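Periplasmic protein-probably involved in high-affinity Fe2+ transport (Escherichia coli F11, PDB 5I0Y) probably takes part in high-affinity iron uptake as a periplasmic copper-binding protein of the Fe2+ transport family. Local coordinates at residues Y6-P11 against A21-P26; Y110-H115 against Y145-V150. The protein carries 1 engineered substitution. All coordinates share one frame; numbering follows the deposited sequence.

Interaction 1: residues Y6-P11 against A21-P26; sequences YPAGEP and AVYLQP
Tyr6 and Tyr23 face each other as an antiparallel hydrogen-bonded pair: Tyr6 N donates to Tyr23 O and Tyr23 N returns a bond to Tyr6 O, each 2.9 Å long. Their side chains lie on the same face of the sheet and cross at about a right angle. CG of Tyr23 sits between its own backbone N and carbonyl carbon (chi1 64°), which swings the ring toward 6-11, so that Tyr6 CB rests over one ring face, 4.0 Å from the Tyr23 centroid, in a CH-pi contact. The two rings themselves meet obliquely, their planes 44° apart, and both side chains also touch Leu152. Pro7, next along, forms a non-hydrogen-bonded pair with Val22; on that other face Val22 CG1 approaches Pro7 CA at 4.0 Å. Ala8 N then donates to Ala21 O, 2.9 Å away, from well above the carbonyl plane, while Ala8 CB meets Ala21 CB at 3.8 Å and the edge of the Tyr23 ring. At Gly9 the chains have parted, and a water bridges the gap by donating to both Gly9 O and Ala21 O. This is an antiparallel beta hairpin whose first strand, 6-14, is interrupted by an irregularity; the second strand pairs onward through Leu24 with the copper ligand His44, and thereby ties the hairpin to the metal site.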
# COMPACT_ATOMS: atom_id res chain seq x y z
N TYR B 6 20.49 -4.61 6.19
CA TYR B 6 20.99 -5.55 7.18
C TYR B 6 19.86 -6.10 8.02
O TYR B 6 19.04 -5.33 8.53
CB TYR B 6 22.05 -4.88 8.06
CG TYR B 6 23.05 -4.12 7.21
CD1 TYR B 6 24.07 -4.79 6.53
CD2 TYR B 6 22.91 -2.75 7.01
CE1 TYR B 6 24.97 -4.10 5.72
CE2 TYR B 6 23.80 -2.05 6.21
CZ TYR B 6 24.82 -2.73 5.57
OH TYR B 6 25.68 -2.02 4.77
N PRO B 7 19.79 -7.43 8.15
CA PRO B 7 18.73 -8.01 8.98
C PRO B 7 18.87 -7.66 10.45
O PRO B 7 19.98 -7.64 10.99
CB PRO B 7 18.90 -9.52 8.79
CG PRO B 7 19.63 -9.65 7.49
CD PRO B 7 20.56 -8.47 7.43
N ALA B 8 17.74 -7.35 11.07
CA ALA B 8 17.66 -7.26 12.52
C ALA B 8 16.97 -8.53 13.03
O ALA B 8 15.73 -8.61 13.10
CB ALA B 8 16.90 -6.01 12.93
N GLY B 9 17.76 -9.54 13.36
CA GLY B 9 17.23 -10.81 13.81
C GLY B 9 16.56 -11.61 12.71
O GLY B 9 16.79 -11.39 11.52
N GLU B 10 15.73 -12.54 13.15
CA GLU B 10 15.27 -13.63 12.33
C GLU B 10 13.87 -13.32 11.81
O GLU B 10 13.01 -12.96 12.60
CB GLU B 10 15.24 -14.84 13.24
CG GLU B 10 14.85 -16.15 12.60
CD GLU B 10 15.03 -17.31 13.57
OE1 GLU B 10 16.17 -17.59 13.98
OE2 GLU B 10 14.02 -17.93 13.93
N PRO B 11 13.64 -13.49 10.50
CA PRO B 11 12.26 -13.30 10.03
C PRO B 11 11.36 -14.38 10.58
O PRO B 11 11.82 -15.49 10.91
CB PRO B 11 12.37 -13.45 8.52
CG PRO B 11 13.58 -14.28 8.30
CD PRO B 11 14.53 -13.97 9.42
N ALA B 21 12.52 -7.70 10.26
CA ALA B 21 13.03 -6.38 10.61
C ALA B 21 14.36 -6.22 9.89
O ALA B 21 15.16 -7.15 9.85
CB ALA B 21 13.20 -6.27 12.11
N VAL B 22 14.58 -5.05 9.30
CA VAL B 22 15.86 -4.76 8.68
C VAL B 22 16.20 -3.31 8.95
O VAL B 22 15.35 -2.53 9.37
CB VAL B 22 15.87 -5.02 7.15
CG1 VAL B 22 15.70 -6.50 6.85
CG2 VAL B 22 14.80 -4.19 6.46
N TYR B 23 17.46 -2.96 8.74
CA TYR B 23 17.90 -1.58 8.88
C TYR B 23 18.96 -1.24 7.82
O TYR B 23 19.58 -2.11 7.22
CB TYR B 23 18.38 -1.27 10.31
CG TYR B 23 19.59 -2.04 10.74
CD1 TYR B 23 20.87 -1.49 10.65
CD2 TYR B 23 19.47 -3.31 11.27
CE1 TYR B 23 21.99 -2.20 11.05
CE2 TYR B 23 20.58 -4.03 11.68
CZ TYR B 23 21.83 -3.47 11.58
OH TYR B 23 22.92 -4.21 11.99
N LEU B 24 19.11 0.05 7.59
CA LEU B 24 20.09 0.57 6.64
C LEU B 24 20.46 1.98 7.09
O LEU B 24 19.98 2.46 8.13
CB LEU B 24 19.52 0.57 5.21
CG LEU B 24 18.24 1.39 5.00
CD1 LEU B 24 18.18 1.97 3.59
CD2 LEU B 24 17.00 0.57 5.28
N GLN B 25 21.28 2.68 6.30
CA GLN B 25 21.60 4.06 6.64
C GLN B 25 20.37 4.95 6.62
O GLN B 25 19.39 4.63 5.93
CB GLN B 25 22.75 4.67 5.81
CG GLN B 25 23.21 3.90 4.60
CD GLN B 25 22.37 4.15 3.35
OE1 GLN B 25 21.27 4.70 3.41
NE2 GLN B 25 22.90 3.73 2.21
N PRO B 26 20.40 6.05 7.39
CA PRO B 26 19.31 7.00 7.34
C PRO B 26 19.06 7.47 5.91
O PRO B 26 19.97 7.52 5.07
CB PRO B 26 19.79 8.16 8.22
CG PRO B 26 20.78 7.51 9.16
CD PRO B 26 21.46 6.47 8.34
O HOH W 1 14.61 -10.03 10.09

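Interaction 2: residues Y110-H115 against Y145-V150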
# COMPACT_ATOMS: atom_id res chain seq x y z
N TYR B 110 20.16 -5.71 21.11
CA TYR B 110 18.84 -5.11 21.09
C TYR B 110 17.68 -6.10 20.95
O TYR B 110 17.84 -7.19 20.39
CB TYR B 110 18.75 -4.16 19.90
CG TYR B 110 19.38 -2.82 20.12
CD1 TYR B 110 18.61 -1.73 20.48
CD2 TYR B 110 20.74 -2.65 19.94
CE1 TYR B 110 19.18 -0.48 20.67
CE2 TYR B 110 21.34 -1.41 20.15
CZ TYR B 110 20.54 -0.34 20.50
OH TYR B 110 21.12 0.91 20.69
N LYS B 111 16.53 -5.70 21.48
CA LYS B 111 15.25 -6.32 21.19
C LYS B 111 14.44 -5.27 20.45
O LYS B 111 14.54 -4.08 20.77
CB LYS B 111 14.52 -6.69 22.48
CG LYS B 111 13.03 -6.92 22.28
CD LYS B 111 12.31 -7.37 23.54
CE LYS B 111 11.12 -8.23 23.17
NZ LYS B 111 9.98 -8.15 24.12
N VAL B 112 13.69 -5.68 19.43
CA VAL B 112 12.68 -4.80 18.85
C VAL B 112 11.39 -5.58 18.67
O VAL B 112 11.40 -6.74 18.22
CB VAL B 112 13.14 -4.06 17.57
CG1 VAL B 112 13.31 -4.99 16.36
CG2 VAL B 112 12.21 -2.89 17.25
N THR B 113 10.29 -4.94 19.05
CA THR B 113 8.96 -5.50 18.86
C THR B 113 8.18 -4.58 17.93
O THR B 113 8.14 -3.37 18.12
CB THR B 113 8.24 -5.70 20.20
OG1 THR B 113 9.01 -6.62 20.99
CG2 THR B 113 6.82 -6.30 20.01
N TYR B 114 7.58 -5.18 16.91
CA TYR B 114 6.66 -4.47 16.02
C TYR B 114 5.24 -4.79 16.43
O TYR B 114 4.90 -5.95 16.60
CB TYR B 114 6.90 -4.84 14.56
CG TYR B 114 8.24 -4.42 13.98
CD1 TYR B 114 9.04 -3.44 14.60
CD2 TYR B 114 8.68 -4.96 12.77
CE1 TYR B 114 10.25 -3.07 14.05
CE2 TYR B 114 9.88 -4.57 12.20
CZ TYR B 114 10.67 -3.63 12.85
OH TYR B 114 11.87 -3.21 12.31
N HIS B 115 4.43 -3.75 16.58
CA HIS B 115 3.00 -3.86 16.94
C HIS B 115 2.19 -3.61 15.70
O HIS B 115 2.20 -2.49 15.18
CB HIS B 115 2.64 -2.83 18.02
CG HIS B 115 3.64 -2.76 19.15
ND1 HIS B 115 3.78 -3.77 20.05
CD2 HIS B 115 4.55 -1.78 19.52
CE1 HIS B 115 4.73 -3.44 20.94
NE2 HIS B 115 5.21 -2.22 20.62
N TYR B 145 12.15 -9.39 17.60
CA TYR B 145 13.43 -9.67 16.94
C TYR B 145 14.54 -9.35 17.91
O TYR B 145 14.42 -8.39 18.67
CB TYR B 145 13.59 -8.78 15.69
CG TYR B 145 12.45 -8.94 14.72
CD1 TYR B 145 12.46 -9.97 13.79
CD2 TYR B 145 11.36 -8.08 14.76
CE1 TYR B 145 11.40 -10.15 12.91
CE2 TYR B 145 10.31 -8.24 13.87
CZ TYR B 145 10.33 -9.28 12.96
OH TYR B 145 9.29 -9.44 12.09
N GLU B 146 15.61 -10.13 17.87
CA GLU B 146 16.81 -9.86 18.66
C GLU B 146 17.99 -9.75 17.72
O GLU B 146 18.16 -10.54 16.81
CB GLU B 146 17.04 -10.97 19.69
CG GLU B 146 16.00 -11.01 20.80
CD GLU B 146 16.30 -12.02 21.89
OE1 GLU B 146 17.28 -12.77 21.78
OE2 GLU B 146 15.53 -12.06 22.88
N PHE B 147 18.81 -8.73 17.93
CA PHE B 147 19.92 -8.48 17.04
C PHE B 147 21.03 -7.73 17.75
O PHE B 147 20.79 -7.03 18.72
CB PHE B 147 19.46 -7.72 15.76
CG PHE B 147 18.90 -6.34 16.00
CD1 PHE B 147 19.63 -5.22 15.64
CD2 PHE B 147 17.62 -6.16 16.54
CE1 PHE B 147 19.12 -3.94 15.84
CE2 PHE B 147 17.11 -4.89 16.74
CZ PHE B 147 17.86 -3.78 16.39
N LYS B 148 22.24 -7.90 17.22
CA LYS B 148 23.39 -7.13 17.68
C LYS B 148 23.60 -5.95 16.75
O LYS B 148 23.76 -6.10 15.54
CB LYS B 148 24.63 -8.02 17.76
CG LYS B 148 25.75 -7.39 18.56
CD LYS B 148 27.07 -8.11 18.33
CE LYS B 148 28.22 -7.34 18.95
NZ LYS B 148 29.51 -7.56 18.24
N TYR B 149 23.55 -4.75 17.32
CA TYR B 149 23.80 -3.53 16.57
C TYR B 149 25.21 -3.01 16.85
O TYR B 149 25.55 -2.75 18.00
CB TYR B 149 22.76 -2.46 16.93
CG TYR B 149 23.04 -1.12 16.29
CD1 TYR B 149 22.90 -0.95 14.91
CD2 TYR B 149 23.45 -0.03 17.05
CE1 TYR B 149 23.16 0.27 14.32
CE2 TYR B 149 23.71 1.19 16.47
CZ TYR B 149 23.57 1.33 15.11
OH TYR B 149 23.85 2.54 14.54
N VAL B 150 26.00 -2.86 15.79
CA VAL B 150 27.39 -2.40 15.93
C VAL B 150 27.62 -1.07 15.21
O VAL B 150 28.66 -0.44 15.34
CB VAL B 150 28.42 -3.46 15.47
CG1 VAL B 150 28.45 -4.63 16.45
CG2 VAL B 150 28.15 -3.95 14.05
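Tyr110 and Phe147 meet with ring planes only 20° apart, yet the rings are slid so far past each other that they barely overlap. The closest contact is made by Tyr110 CB, which lies over one face of the Phe147 ring, 3.8 Å from its centroid, as a CH-pi interaction. CG of Phe147 lies between the backbone N and the carbonyl carbon (chi1 63°), which swings the ring toward 110-115. Beyond CB, the Tyr110 ring runs side by side with Tyr149, pointing the same way: Tyr110 CD2 touches Tyr149 CB at 3.6 Å, with the ring planes nearly perpendicular, and the three aromatics form a cluster. Val112 CG1 wedges between the neighbours on 145-150, 3.8 Å from Phe147 CE2 and 3.9 Å from Tyr145 CB. Further on, Tyr114 crosses Tyr145 at about a right angle, CD2 of Tyr114 meeting CE2 of Tyr145 at 3.8 Å. Under these side chains four backbone hydrogen bonds pair Tyr110 with Phe147 and Val112 with Tyr145; Tyr110 N to Phe147 O and Tyr145 N to Val112 O are the shortest, both 2.8 Å. Three of the tyrosine hydroxyls have hydrogen-bond partners outside the two strands: Tyr110 OH with Met105 N and Gly106 O, Tyr114 OH with the backbone O of the engineered Gln46, and Tyr145 OH with Leu19 O. Apolar and CH-pi contacts thus hold the buried face, where these three phenol ends find the polar partners they need, while charged Lys111 and Glu146, their charged ends apart, lie on the exposed face.

Both contacts are largely buried antiparallel pairings within one sheet, each including an outermost strand of the chain: interaction 1 closes the hairpin of strands 6-14 and 17-24, whereas interaction 2 pairs strands 108-117 and 141-149, not adjacent along the chain. They pack against each other, Ala8 and Gly9 lying on Tyr145 and Phe147, and Ala21 CB 3.3 Å from Tyr114 OH, as fits the beta sandwich of this protein. Interaction 1 combines one tyrosine pair with small residues (Ala8, Ala21) and a bridging water, with Tyr6 partly exposed; interaction 2 is aromatic and joined by more backbone bonds. Interaction 1 also lies nearer copper, about 7 Å from the Leu24 side chain against about 11 Å from that of Tyr114.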